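Local coordinates for 5-carboxyvanillate decarboxylase (Sphingomonas paucimobilis, PDB 4L6D), which probably removes a carboxylate group from 5-carboxyvanillate to give vanillate, as a manganese-dependent member of the amidohydrolase superfamily, at residues Arg37-Tyr40 / Ala45-Ala48; Pro79-Phe84 / Arg91-Ala96; Ile95-Met100 / Glu130-Gln135; Ala123-Glu128 / His158-Ala163; Ile173-Pro178 / Leu225-Glu230. All coordinates share one frame; numbering follows the deposited sequence.

Contact 1: residues Arg37-Tyr40 / Ala45-Ala48; sequences RDVY and ARPA. With VNL (4-hydroxy-3-methoxybenzoate), chain J.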
# COMPACT_ATOMS: atom_id res chain seq x y z
N ARG A 37 -1.82 21.42 13.58
CA ARG A 37 -1.30 21.96 14.83
C ARG A 37 0.23 22.09 14.82
O ARG A 37 0.76 23.08 15.34
CB ARG A 37 -1.77 21.14 16.03
CG ARG A 37 -3.26 21.29 16.30
CD ARG A 37 -3.63 20.62 17.61
NE ARG A 37 -4.98 20.06 17.60
CZ ARG A 37 -5.24 18.77 17.42
NH1 ARG A 37 -4.26 17.89 17.24
NH2 ARG A 37 -6.50 18.35 17.42
N ASP A 38 0.93 21.13 14.22
CA ASP A 38 2.39 21.17 14.20
C ASP A 38 2.91 22.35 13.40
O ASP A 38 3.94 22.92 13.74
CB ASP A 38 2.97 19.87 13.62
CG ASP A 38 2.99 18.73 14.63
OD1 ASP A 38 2.70 18.97 15.82
OD2 ASP A 38 3.30 17.59 14.21
N VAL A 39 2.20 22.71 12.34
CA VAL A 39 2.67 23.76 11.44
C VAL A 39 1.96 25.10 11.65
O VAL A 39 2.62 26.15 11.69
CB VAL A 39 2.55 23.31 9.97
CG1 VAL A 39 2.82 24.48 9.00
CG2 VAL A 39 3.51 22.17 9.69
N TYR A 40 0.64 25.07 11.82
CA TYR A 40 -0.16 26.30 11.85
C TYR A 40 -0.71 26.63 13.22
O TYR A 40 -1.40 27.64 13.39
CB TYR A 40 -1.33 26.20 10.86
CG TYR A 40 -0.90 25.84 9.46
CD1 TYR A 40 -0.55 26.83 8.54
CD2 TYR A 40 -0.83 24.51 9.06
CE1 TYR A 40 -0.16 26.49 7.24
CE2 TYR A 40 -0.44 24.16 7.77
CZ TYR A 40 -0.10 25.16 6.87
OH TYR A 40 0.29 24.79 5.61
N ALA A 45 5.14 22.79 16.73
CA ALA A 45 6.29 21.91 16.83
C ALA A 45 7.23 22.08 15.65
O ALA A 45 8.41 21.72 15.72
CB ALA A 45 5.84 20.46 16.92
N ARG A 46 6.71 22.62 14.54
CA ARG A 46 7.49 22.82 13.32
C ARG A 46 7.38 24.30 12.92
O ARG A 46 6.75 24.63 11.91
CB ARG A 46 6.98 21.90 12.19
CG ARG A 46 7.06 20.40 12.57
CD ARG A 46 6.33 19.47 11.58
NE ARG A 46 7.08 19.23 10.35
CZ ARG A 46 6.65 18.47 9.34
NH1 ARG A 46 5.47 17.87 9.41
NH2 ARG A 46 7.41 18.32 8.26
N PRO A 47 8.01 25.19 13.72
CA PRO A 47 7.75 26.63 13.59
C PRO A 47 8.34 27.29 12.33
O PRO A 47 7.89 28.38 11.97
CB PRO A 47 8.41 27.21 14.84
CG PRO A 47 9.51 26.25 15.15
CD PRO A 47 8.98 24.90 14.78
N ALA A 48 9.30 26.66 11.68
CA ALA A 48 9.93 27.26 10.49
C ALA A 48 9.12 27.01 9.22
O ALA A 48 9.34 27.65 8.19
CB ALA A 48 11.35 26.73 10.32
C1 VNL J . 4.94 16.46 4.75
CO1 VNL J . 5.65 15.92 3.67
CO2 VNL J . 3.77 17.21 4.55
CM1 VNL J . 5.21 16.14 2.35
CM2 VNL J . 3.31 17.43 3.26
OM VNL J . 2.18 18.16 2.96
CZ VNL J . 4.05 16.89 2.12
CC VNL J . 5.45 16.24 6.15
CV VNL J . 1.38 18.71 4.02
O1 VNL J . 6.63 15.84 6.35
O2 VNL J . 4.70 16.54 7.11
O3 VNL J . 3.74 17.42 0.90
O HOH W 1 3.83 16.89 11.58
O HOH W 2 2.75 21.21 17.54
O HOH W 3 5.22 26.75 10.92
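Asp38 and Arg46 join helix 33-40 to the loop leading into helix 49-54, in a partly buried contact that carries one arm of the ligand pocket. The backbone bond from Arg46 N to Asp38 O, 2.9 Å long, ties the loop to the helix, and three waters extend the link. One bridges Asp38 OD2 to Arg46 NH1, a second joins Asp38 OD1 to Ala45 N, and a third donates to both Val39 O and Arg46 O. Beside them, Asp38 OD1 lies 3.6 Å from Ala45 CB, and Arg46 CD passes 4.0 Å from Asp38 CB. The arginine chain then bends at its third torsion (77°), bringing the guanidinium edge to the carboxylate of the bound vanillate. Arg46 NH1 donates to O2 of the ligand at 2.8 Å, nearly straight (170°), while the bond from Arg46 NH2 to ligand O1 is weak at 3.2 Å. Arg46 NH1 thus has two partners, the water shared with Asp38 and ligand O2. With a leucine in place of Arg46, the vanillate carboxylate would probably lose this two-nitrogen clasp and its compensating charge. Phe249 of the second subunit lies against Ala45 and Arg46. Within the chain, Val39 packs on Met49 and Ile50 of helix 49-54, and Tyr40 on Ile50 and Leu53 of the same helix.

Contact 2: residues Pro79-Phe84 / Arg91-Ala96; sequences PGVQMF and RLARIA. With VNL (4-hydroxy-3-methoxybenzoate), chain K.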
# COMPACT_ATOMS: atom_id res chain seq x y z
N PRO A 79 -3.37 20.53 3.76
CA PRO A 79 -4.63 19.99 3.22
C PRO A 79 -5.39 20.94 2.30
O PRO A 79 -6.60 20.78 2.13
CB PRO A 79 -5.44 19.74 4.49
CG PRO A 79 -5.04 20.89 5.38
CD PRO A 79 -3.56 21.10 5.11
N GLY A 80 -4.69 21.89 1.69
CA GLY A 80 -5.34 22.83 0.78
C GLY A 80 -6.44 23.60 1.48
O GLY A 80 -6.24 24.10 2.59
N VAL A 81 -7.60 23.69 0.82
CA VAL A 81 -8.76 24.37 1.39
C VAL A 81 -9.84 23.39 1.80
O VAL A 81 -10.97 23.78 2.10
CB VAL A 81 -9.38 25.40 0.39
CG1 VAL A 81 -8.34 26.46 0.00
CG2 VAL A 81 -9.94 24.70 -0.84
N GLN A 82 -9.49 22.11 1.83
CA GLN A 82 -10.47 21.05 2.01
C GLN A 82 -10.99 20.85 3.42
O GLN A 82 -12.01 20.19 3.61
CB GLN A 82 -9.93 19.74 1.46
CG GLN A 82 -9.79 19.74 -0.05
CD GLN A 82 -8.78 18.72 -0.52
OE1 GLN A 82 -7.66 19.07 -0.90
NE2 GLN A 82 -9.17 17.45 -0.48
N MET A 83 -10.32 21.42 4.42
CA MET A 83 -10.80 21.28 5.79
C MET A 83 -11.88 22.29 6.19
O MET A 83 -12.55 22.12 7.21
CB MET A 83 -9.66 21.36 6.80
CG MET A 83 -8.60 20.30 6.59
SD MET A 83 -7.44 20.21 7.96
CE MET A 83 -8.44 19.35 9.18
N PHE A 84 -12.04 23.34 5.39
CA PHE A 84 -12.95 24.44 5.72
C PHE A 84 -14.39 24.12 5.32
O PHE A 84 -14.65 23.19 4.56
CB PHE A 84 -12.49 25.73 5.02
CG PHE A 84 -11.05 26.07 5.26
CD1 PHE A 84 -10.54 26.14 6.55
CD2 PHE A 84 -10.19 26.32 4.20
CE1 PHE A 84 -9.22 26.46 6.77
CE2 PHE A 84 -8.86 26.64 4.42
CZ PHE A 84 -8.37 26.71 5.71
N ARG A 91 -14.12 30.47 -1.37
CA ARG A 91 -13.48 31.78 -1.40
C ARG A 91 -11.96 31.67 -1.34
O ARG A 91 -11.25 32.33 -2.10
CB ARG A 91 -13.98 32.65 -0.25
CG ARG A 91 -13.43 34.06 -0.27
CD ARG A 91 -14.04 34.91 0.84
NE ARG A 91 -13.93 34.22 2.12
CZ ARG A 91 -12.86 34.30 2.91
NH1 ARG A 91 -11.82 35.05 2.56
NH2 ARG A 91 -12.83 33.62 4.05
N LEU A 92 -11.44 30.83 -0.45
CA LEU A 92 -10.00 30.73 -0.31
C LEU A 92 -9.33 30.06 -1.50
O LEU A 92 -8.20 30.40 -1.84
CB LEU A 92 -9.62 30.03 1.00
CG LEU A 92 -9.87 30.90 2.23
CD1 LEU A 92 -9.59 30.09 3.48
CD2 LEU A 92 -9.02 32.18 2.17
N ALA A 93 -10.02 29.12 -2.14
CA ALA A 93 -9.45 28.51 -3.33
C ALA A 93 -9.31 29.56 -4.42
O ALA A 93 -8.29 29.62 -5.10
CB ALA A 93 -10.30 27.33 -3.81
N ARG A 94 -10.34 30.37 -4.59
CA ARG A 94 -10.32 31.42 -5.60
C ARG A 94 -9.15 32.37 -5.33
O ARG A 94 -8.39 32.71 -6.26
CB ARG A 94 -11.66 32.16 -5.63
CG ARG A 94 -11.87 33.06 -6.85
CD ARG A 94 -11.18 34.40 -6.68
NE ARG A 94 -11.78 35.17 -5.59
CZ ARG A 94 -11.20 36.21 -5.01
NH1 ARG A 94 -11.83 36.85 -4.04
NH2 ARG A 94 -9.99 36.60 -5.39
N ILE A 95 -9.00 32.79 -4.08
CA ILE A 95 -7.92 33.71 -3.70
C ILE A 95 -6.56 33.06 -3.89
O ILE A 95 -5.65 33.66 -4.48
CB ILE A 95 -8.10 34.18 -2.24
CG1 ILE A 95 -9.30 35.13 -2.14
CG2 ILE A 95 -6.83 34.85 -1.72
CD1 ILE A 95 -9.73 35.41 -0.72
N ALA A 96 -6.43 31.82 -3.42
CA ALA A 96 -5.17 31.11 -3.55
C ALA A 96 -4.81 30.88 -5.01
O ALA A 96 -3.63 30.88 -5.38
CB ALA A 96 -5.22 29.78 -2.82
C1 VNL K . -15.99 34.20 -3.07
CO1 VNL K . -16.20 32.82 -3.30
CO2 VNL K . -16.77 34.91 -2.13
CM1 VNL K . -17.19 32.13 -2.58
CM2 VNL K . -17.75 34.24 -1.41
OM VNL K . -18.54 34.84 -0.46
CZ VNL K . -17.96 32.79 -1.63
CC VNL K . -14.93 34.92 -3.86
CV VNL K . -18.31 36.21 -0.08
O1 VNL K . -14.47 34.41 -4.90
O2 VNL K . -14.56 36.05 -3.43
O3 VNL K . -18.97 32.19 -0.93
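Val81 and Phe84 pack on Leu92 and Ala93 where the loop after strand 71-76 folds back onto helix 86-106, a beta-to-alpha connection of the TIM barrel. Val81 has CG1 anti to its carbonyl carbon (chi1 -59°) and CG2 between that carbon and the backbone N, which brings both methyls to the helix: CG1 rests 3.9 Å from Leu92 CB, and CG2 meets Ala93 CB at 4.0 Å. Further along the loop, Phe84 and Leu92 cross at about a right angle, with Leu92 CD1 set obliquely against the ring, 3.6 Å from Phe84 CE2. All four residues are buried, and the side chains that meet are all apolar.

Two successive turns shape the loop. A type II' turn runs from Pro79, which follows a cis peptide bond, to Gln82, closed by Gln82 N on Pro79 O at 3.2 Å; Gly80 takes up the phi (59°) that such a turn asks of its second residue, one glycine adopts readily. A type I turn from Val81 to Phe84 follows. Gln120 NE2 holds the carbonyls of both Val81 and Phe84, while Ala19 and Leu20 of helix 14-23 back the phenylalanine.

On another side of the helix a second vanillate stretches past Arg91, whose CB and CG lie against its ring. Arg94 holds its carboxylate edge-on: Arg94 NE meets ligand O1 and Arg94 NH1 meets ligand O2, each at 2.9 Å.

Contact 3: residues Ile95-Met100 / Glu130-Gln135; sequences IANDLM and ERVATQ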
# COMPACT_ATOMS: atom_id res chain seq x y z
N ILE A 95 -9.00 32.79 -4.08
CA ILE A 95 -7.92 33.71 -3.70
C ILE A 95 -6.56 33.06 -3.89
O ILE A 95 -5.65 33.66 -4.48
CB ILE A 95 -8.10 34.18 -2.24
CG1 ILE A 95 -9.30 35.13 -2.14
CG2 ILE A 95 -6.83 34.85 -1.72
CD1 ILE A 95 -9.73 35.41 -0.72
N ALA A 96 -6.43 31.82 -3.42
CA ALA A 96 -5.17 31.11 -3.55
C ALA A 96 -4.81 30.88 -5.01
O ALA A 96 -3.63 30.88 -5.38
CB ALA A 96 -5.22 29.78 -2.82
N ASN A 97 -5.82 30.69 -5.86
CA ASN A 97 -5.56 30.53 -7.29
C ASN A 97 -5.10 31.82 -7.96
O ASN A 97 -4.20 31.81 -8.80
CB ASN A 97 -6.78 29.96 -8.02
CG ASN A 97 -7.03 28.51 -7.68
OD1 ASN A 97 -6.14 27.80 -7.22
ND2 ASN A 97 -8.25 28.04 -7.95
N ASP A 98 -5.71 32.94 -7.57
CA ASP A 98 -5.25 34.23 -8.06
C ASP A 98 -3.81 34.47 -7.63
O ASP A 98 -2.99 34.94 -8.41
CB ASP A 98 -6.12 35.37 -7.53
CG ASP A 98 -7.45 35.47 -8.23
OD1 ASP A 98 -7.63 34.83 -9.28
OD2 ASP A 98 -8.32 36.21 -7.73
N LEU A 99 -3.50 34.14 -6.37
CA LEU A 99 -2.15 34.36 -5.86
C LEU A 99 -1.15 33.41 -6.53
O LEU A 99 -0.02 33.80 -6.82
CB LEU A 99 -2.12 34.22 -4.33
CG LEU A 99 -2.82 35.37 -3.61
CD1 LEU A 99 -2.93 35.09 -2.12
CD2 LEU A 99 -2.06 36.67 -3.83
N MET A 100 -1.57 32.18 -6.78
CA MET A 100 -0.74 31.24 -7.53
C MET A 100 -0.42 31.78 -8.94
O MET A 100 0.74 31.78 -9.37
CB MET A 100 -1.41 29.88 -7.65
CG MET A 100 -0.59 28.85 -8.44
SD MET A 100 0.88 28.32 -7.56
CE MET A 100 0.17 27.17 -6.39
N GLU A 130 -12.85 25.74 -14.42
CA GLU A 130 -12.89 26.37 -15.73
C GLU A 130 -12.11 27.68 -15.73
O GLU A 130 -11.37 27.96 -16.67
CB GLU A 130 -14.33 26.61 -16.18
CG GLU A 130 -14.43 27.39 -17.49
CD GLU A 130 -15.85 27.51 -18.00
OE1 GLU A 130 -16.06 28.27 -18.96
OE2 GLU A 130 -16.75 26.84 -17.45
N ARG A 131 -12.25 28.47 -14.67
CA ARG A 131 -11.52 29.74 -14.58
C ARG A 131 -10.01 29.52 -14.52
O ARG A 131 -9.24 30.25 -15.16
CB ARG A 131 -12.01 30.57 -13.38
CG ARG A 131 -11.48 32.00 -13.35
CD ARG A 131 -11.96 32.77 -12.11
NE ARG A 131 -11.24 32.35 -10.91
CZ ARG A 131 -10.19 32.99 -10.40
NH1 ARG A 131 -9.61 32.53 -9.31
NH2 ARG A 131 -9.73 34.10 -10.97
N VAL A 132 -9.58 28.52 -13.76
CA VAL A 132 -8.17 28.17 -13.65
C VAL A 132 -7.59 27.83 -15.02
O VAL A 132 -6.50 28.29 -15.38
CB VAL A 132 -7.98 26.98 -12.66
CG1 VAL A 132 -6.60 26.35 -12.80
CG2 VAL A 132 -8.23 27.44 -11.23
N ALA A 133 -8.35 27.06 -15.80
CA ALA A 133 -7.90 26.61 -17.11
C ALA A 133 -7.89 27.72 -18.15
O ALA A 133 -6.90 27.87 -18.87
CB ALA A 133 -8.78 25.44 -17.59
N THR A 134 -8.97 28.50 -18.22
CA THR A 134 -9.16 29.41 -19.34
C THR A 134 -8.80 30.86 -19.08
O THR A 134 -8.45 31.58 -20.02
CB THR A 134 -10.61 29.36 -19.87
OG1 THR A 134 -11.51 29.90 -18.89
CG2 THR A 134 -11.01 27.94 -20.17
N GLN A 135 -8.89 31.30 -17.83
CA GLN A 135 -8.63 32.70 -17.51
C GLN A 135 -7.26 32.87 -16.86
O GLN A 135 -6.46 33.71 -17.30
CB GLN A 135 -9.74 33.27 -16.64
CG GLN A 135 -11.15 33.13 -17.24
CD GLN A 135 -11.26 33.67 -18.66
OE1 GLN A 135 -11.78 32.99 -19.55
NE2 GLN A 135 -10.78 34.88 -18.88
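Arg131 reaches from helix 122-134 to helix 86-106 and closes a salt bridge on Asp98. Both terminal nitrogens converge on one oxygen: Arg131 NH2 donates to Asp98 OD1 at 2.8 Å and Arg131 NH1 to the same atom at 3.0 Å. NH2 meets the syn lone pair of OD1, whereas NH1 comes from above the carboxylate plane, because the two flat groups stand 85° apart; OD1 itself lies in the guanidinium plane. A bend at the third torsion of Arg131 (75°) turns the group to this end-on position. The other carboxylate oxygen, Asp98 OD2, is taken by Arg94 NH2, and Arg131 NH1 also bridges to Glu128 OE2, which makes a chain of alternating charges.

Asn97 is buried and has both amide ends satisfied from outside the pair of segments: Glu128 OE2 receives its ND2, and Thr116 N donates to its OD1. Across the contact ND2 also touches Val132 CG2 at 3.3 Å, a van der Waals approach in which the two side chains cross at about a right angle. The short helical segments run nearly parallel, 10° apart, with axes 11.2 Å from each other. Two parallel helices in succession, with strand 111-115 between them in sequence, are the outer-layer neighbours of a TIM barrel.

Contact 4: residues Ala123-Glu128 / His158-Ala163; sequences ASAARE and HPVFEA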
# COMPACT_ATOMS: atom_id res chain seq x y z
N ALA A 123 -20.42 22.13 -7.60
CA ALA A 123 -20.85 23.04 -8.65
C ALA A 123 -20.00 24.31 -8.70
O ALA A 123 -19.63 24.77 -9.78
CB ALA A 123 -22.34 23.37 -8.52
N SER A 124 -19.68 24.87 -7.53
CA SER A 124 -18.80 26.04 -7.50
C SER A 124 -17.37 25.67 -7.89
O SER A 124 -16.68 26.46 -8.55
CB SER A 124 -18.79 26.72 -6.12
OG SER A 124 -20.05 27.30 -5.81
N ALA A 125 -16.93 24.48 -7.50
CA ALA A 125 -15.60 24.01 -7.86
C ALA A 125 -15.49 23.90 -9.37
O ALA A 125 -14.45 24.24 -9.94
CB ALA A 125 -15.29 22.67 -7.19
N ALA A 126 -16.55 23.42 -10.02
CA ALA A 126 -16.54 23.28 -11.48
C ALA A 126 -16.33 24.61 -12.20
O ALA A 126 -15.57 24.68 -13.17
CB ALA A 126 -17.82 22.60 -11.96
N ARG A 127 -16.99 25.67 -11.73
CA ARG A 127 -16.75 27.02 -12.25
C ARG A 127 -15.30 27.45 -12.05
O ARG A 127 -14.68 28.03 -12.94
CB ARG A 127 -17.65 28.04 -11.55
CG ARG A 127 -19.14 27.78 -11.70
CD ARG A 127 -19.54 27.67 -13.15
NE ARG A 127 -19.21 28.88 -13.90
CZ ARG A 127 -19.10 28.91 -15.22
NH1 ARG A 127 -18.80 30.04 -15.85
NH2 ARG A 127 -19.29 27.80 -15.92
N GLU A 128 -14.76 27.21 -10.86
CA GLU A 128 -13.39 27.63 -10.57
C GLU A 128 -12.37 26.87 -11.42
O GLU A 128 -11.40 27.46 -11.90
CB GLU A 128 -13.08 27.49 -9.08
CG GLU A 128 -11.68 27.97 -8.65
CD GLU A 128 -11.40 29.44 -8.93
OE1 GLU A 128 -12.34 30.20 -9.25
OE2 GLU A 128 -10.23 29.83 -8.82
N HIS A 158 -19.00 13.98 -9.17
CA HIS A 158 -19.06 13.92 -10.64
C HIS A 158 -18.94 15.29 -11.32
O HIS A 158 -18.21 15.41 -12.29
CB HIS A 158 -20.28 13.15 -11.14
CG HIS A 158 -20.16 11.67 -10.99
ND1 HIS A 158 -21.19 10.80 -11.29
CD2 HIS A 158 -19.13 10.89 -10.57
CE1 HIS A 158 -20.79 9.56 -11.06
NE2 HIS A 158 -19.55 9.59 -10.62
N PRO A 159 -19.63 16.33 -10.81
CA PRO A 159 -19.47 17.63 -11.48
C PRO A 159 -18.04 18.16 -11.48
O PRO A 159 -17.65 18.87 -12.40
CB PRO A 159 -20.39 18.55 -10.68
CG PRO A 159 -21.44 17.64 -10.14
CD PRO A 159 -20.71 16.38 -9.80
N VAL A 160 -17.26 17.82 -10.46
CA VAL A 160 -15.86 18.21 -10.43
C VAL A 160 -15.09 17.54 -11.57
O VAL A 160 -14.39 18.19 -12.34
CB VAL A 160 -15.21 17.82 -9.09
CG1 VAL A 160 -13.69 17.90 -9.15
CG2 VAL A 160 -15.79 18.69 -7.98
N PHE A 161 -15.24 16.22 -11.67
CA PHE A 161 -14.48 15.47 -12.67
C PHE A 161 -14.94 15.75 -14.09
O PHE A 161 -14.13 15.73 -15.01
CB PHE A 161 -14.44 13.98 -12.32
CG PHE A 161 -13.62 13.72 -11.11
CD1 PHE A 161 -12.24 13.76 -11.19
CD2 PHE A 161 -14.22 13.57 -9.87
CE1 PHE A 161 -11.46 13.58 -10.06
CE2 PHE A 161 -13.45 13.40 -8.74
CZ PHE A 161 -12.08 13.42 -8.82
N GLU A 162 -16.22 16.04 -14.27
CA GLU A 162 -16.71 16.50 -15.56
C GLU A 162 -15.97 17.76 -16.00
O GLU A 162 -15.49 17.85 -17.12
CB GLU A 162 -18.22 16.75 -15.49
CG GLU A 162 -18.82 17.20 -16.80
CD GLU A 162 -20.29 17.52 -16.65
OE1 GLU A 162 -20.64 18.24 -15.69
OE2 GLU A 162 -21.09 17.05 -17.49
N ALA A 163 -15.85 18.72 -15.08
CA ALA A 163 -15.17 19.97 -15.40
C ALA A 163 -13.68 19.77 -15.61
O ALA A 163 -13.09 20.40 -16.49
CB ALA A 163 -15.44 21.02 -14.31
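The flat group that meets its neighbour here is the peptide carbonyl of Pro159, whose O lies 3.8 Å from Ala126 CB; no aromatic ring takes part. The pyrrolidine ring of Pro159 flanks the same spot more loosely and leans on Pro122.

Small side chains do the rest. Ala126 CB and Ala163 CB touch methyl to methyl at 3.7 Å. One step along the first helix, Ala125 CB faces Val160 CG2 at 4.1 Å. Val160 places CG1 anti to its backbone N (167°), which leaves CG2 as the branch that meets the alanine. Val160 is also backed by Phe117 and Ile129.

With Ala125, Ala126 and Ala163 facing the partner helix, the axes of segments 123-128 and 158-163 come as near as 8.1 Å and run 12° from parallel; the closest CA pair is Ala126 and Val160, 5.2 Å apart. The two segments belong to consecutive outer helices of the TIM barrel, separated in sequence by strand 140-144. Between these two segments the contact is apolar packing, with neither hydrogen bond nor salt bridge, and it therefore rests on close fit and the burial of methyl groups.

Contact 5: residues Ile173-Pro178 / Leu225-Glu230; sequences IHPRAP and LGHMGE. With MN (manganese (II) ion), chain I; VNL (4-hydroxy-3-methoxybenzoate), chain J.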
# COMPACT_ATOMS: atom_id res chain seq x y z
N ILE A 173 -3.37 14.34 -7.54
CA ILE A 173 -4.00 13.97 -6.27
C ILE A 173 -2.89 13.74 -5.26
O ILE A 173 -2.31 12.65 -5.18
CB ILE A 173 -4.95 12.76 -6.37
CG1 ILE A 173 -6.07 13.05 -7.38
CG2 ILE A 173 -5.56 12.49 -5.00
CD1 ILE A 173 -7.03 11.88 -7.59
N HIS A 174 -2.60 14.80 -4.51
CA HIS A 174 -1.57 14.81 -3.47
C HIS A 174 -2.14 14.14 -2.23
O HIS A 174 -3.35 14.08 -2.07
CB HIS A 174 -1.24 16.28 -3.19
CG HIS A 174 -0.09 16.48 -2.26
ND1 HIS A 174 -0.22 16.45 -0.89
CD2 HIS A 174 1.22 16.72 -2.51
CE1 HIS A 174 0.96 16.66 -0.33
NE2 HIS A 174 1.85 16.83 -1.30
N PRO A 175 -1.29 13.62 -1.34
CA PRO A 175 -1.86 13.06 -0.11
C PRO A 175 -2.44 14.09 0.87
O PRO A 175 -2.21 15.29 0.80
CB PRO A 175 -0.66 12.35 0.56
CG PRO A 175 0.31 12.12 -0.58
CD PRO A 175 0.13 13.27 -1.51
N ARG A 176 -3.24 13.56 1.79
CA ARG A 176 -3.45 14.19 3.10
C ARG A 176 -3.52 13.01 4.07
O ARG A 176 -3.36 11.86 3.67
CB ARG A 176 -4.71 15.07 3.13
CG ARG A 176 -5.99 14.32 2.81
CD ARG A 176 -7.21 15.22 2.85
NE ARG A 176 -7.53 15.67 4.19
CZ ARG A 176 -8.66 16.29 4.51
NH1 ARG A 176 -9.56 16.54 3.56
NH2 ARG A 176 -8.89 16.66 5.77
N ALA A 177 -3.74 13.29 5.34
CA ALA A 177 -3.81 12.20 6.31
C ALA A 177 -5.01 11.29 6.04
O ALA A 177 -6.05 11.75 5.52
CB ALA A 177 -3.88 12.77 7.73
N PRO A 178 -4.88 10.00 6.40
CA PRO A 178 -6.00 9.06 6.36
C PRO A 178 -7.33 9.65 6.83
O PRO A 178 -7.40 10.28 7.89
CB PRO A 178 -5.53 7.96 7.31
CG PRO A 178 -4.04 7.91 7.04
CD PRO A 178 -3.62 9.35 6.79
N LEU A 225 -0.05 10.99 -9.58
CA LEU A 225 0.21 10.56 -8.21
C LEU A 225 1.70 10.63 -7.88
O LEU A 225 2.53 10.10 -8.62
CB LEU A 225 -0.27 9.13 -8.00
CG LEU A 225 -1.77 8.87 -8.14
CD1 LEU A 225 -2.02 7.38 -7.97
CD2 LEU A 225 -2.56 9.64 -7.10
N GLY A 226 2.02 11.26 -6.75
CA GLY A 226 3.39 11.35 -6.29
C GLY A 226 3.85 10.09 -5.57
O GLY A 226 3.15 9.07 -5.56
N HIS A 227 5.05 10.16 -5.00
CA HIS A 227 5.57 9.07 -4.17
C HIS A 227 5.56 7.76 -4.92
O HIS A 227 5.08 6.73 -4.42
CB HIS A 227 4.81 9.06 -2.84
CG HIS A 227 4.59 10.44 -2.34
ND1 HIS A 227 3.35 11.05 -2.36
CD2 HIS A 227 5.47 11.39 -1.95
CE1 HIS A 227 3.48 12.31 -1.97
NE2 HIS A 227 4.76 12.54 -1.72
N MET A 228 6.12 7.83 -6.12
CA MET A 228 6.22 6.71 -7.05
C MET A 228 4.86 6.05 -7.25
O MET A 228 4.72 4.83 -7.23
CB MET A 228 7.29 5.71 -6.59
CG MET A 228 8.00 4.98 -7.75
SD MET A 228 8.90 6.06 -8.90
CE MET A 228 10.36 6.42 -7.94
N GLY A 229 3.85 6.90 -7.46
CA GLY A 229 2.51 6.44 -7.75
C GLY A 229 1.78 5.86 -6.55
O GLY A 229 0.84 5.09 -6.73
N GLU A 230 2.22 6.24 -5.35
CA GLU A 230 1.65 5.72 -4.10
C GLU A 230 1.61 4.19 -4.11
O GLU A 230 0.69 3.58 -3.56
CB GLU A 230 0.26 6.33 -3.81
CG GLU A 230 0.20 7.86 -3.94
CD GLU A 230 0.99 8.60 -2.88
OE1 GLU A 230 1.58 7.96 -1.99
OE2 GLU A 230 1.04 9.85 -2.96
MN MN I . 4.04 16.86 -1.05
C1 VNL J . 4.94 16.46 4.75
CO1 VNL J . 5.65 15.92 3.67
CO2 VNL J . 3.77 17.21 4.55
CM1 VNL J . 5.21 16.14 2.35
CM2 VNL J . 3.31 17.43 3.26
OM VNL J . 2.18 18.16 2.96
CZ VNL J . 4.05 16.89 2.12
CC VNL J . 5.45 16.24 6.15
CV VNL J . 1.38 18.71 4.02
O1 VNL J . 6.63 15.84 6.35
O2 VNL J . 4.70 16.54 7.11
O3 VNL J . 3.74 17.42 0.90
O HOH W 4 0.28 11.85 -4.65
O HOH W 5 4.17 18.85 -1.96
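His227 meets Pro175 behind the metal site, with Pro175 CD at the edge of the imidazole, near its plane. From CB the chain turns so that CG stands anti to the carbonyl carbon (chi1 -41°), aiming the ring at residues 173-178. ND1 donates to Glu230 OE2 at 2.7 Å, almost straight (176°) and in the ring plane, a His-carboxylate bond that fixes the rotation of the imidazole. CE1 packs 3.5 Å from Pro175 CG, and NE2 is hydrogen-bonded to Asp297 OD2. A leucine here would probably leave Asp297 OD2 without this partner and Glu230 OE2 with its water but no imidazole N-H to steady it.

One water completes the link: it donates to Ile173 O and Glu230 OE2 and accepts from Gly226 N. Leu225 CD2 lies 3.6 Å from the same Ile173 O. Residues 227-230 all have positive phi, a left-handed helical turn.

His174 faces the metal: its NE2 binds manganese at 2.2 Å, and its ND1 donates to Pro175 O at 2.9 Å, which orients the ring. Glu8, Asp297, a water and the phenolic O3 of vanillate, 2.0 Å from the metal, complete the sphere. Metal ligands and second-shell residues at the C-terminal ends of barrel strands are the mark of the amidohydrolase active site.

Overall arrangement
The five contacts are spread around a TIM barrel of eight parallel strands. Contact 1 comes first and lies farthest out, its centre about 21 Å from that of the chain; the centre of contact 5 lies about 6 Å from the centre of the chain, at the metal. These two, with centres about 21 Å apart, meet opposite ends of the same vanillate, and both touch the second subunit. Contacts 2, 3 and 4 form a continuous belt in the helical layer, with neighbouring centres about 12 to 14 Å apart: 2 and 3 share helix 86-106, 3 and 4 share helix 122-134. Contacts 1 and 2 come in series, whereas the segments of 3 and 4 alternate in sequence. Gln82 and Met83 of contact 2 pack on Arg176 of contact 5, connecting the belt to the metal site.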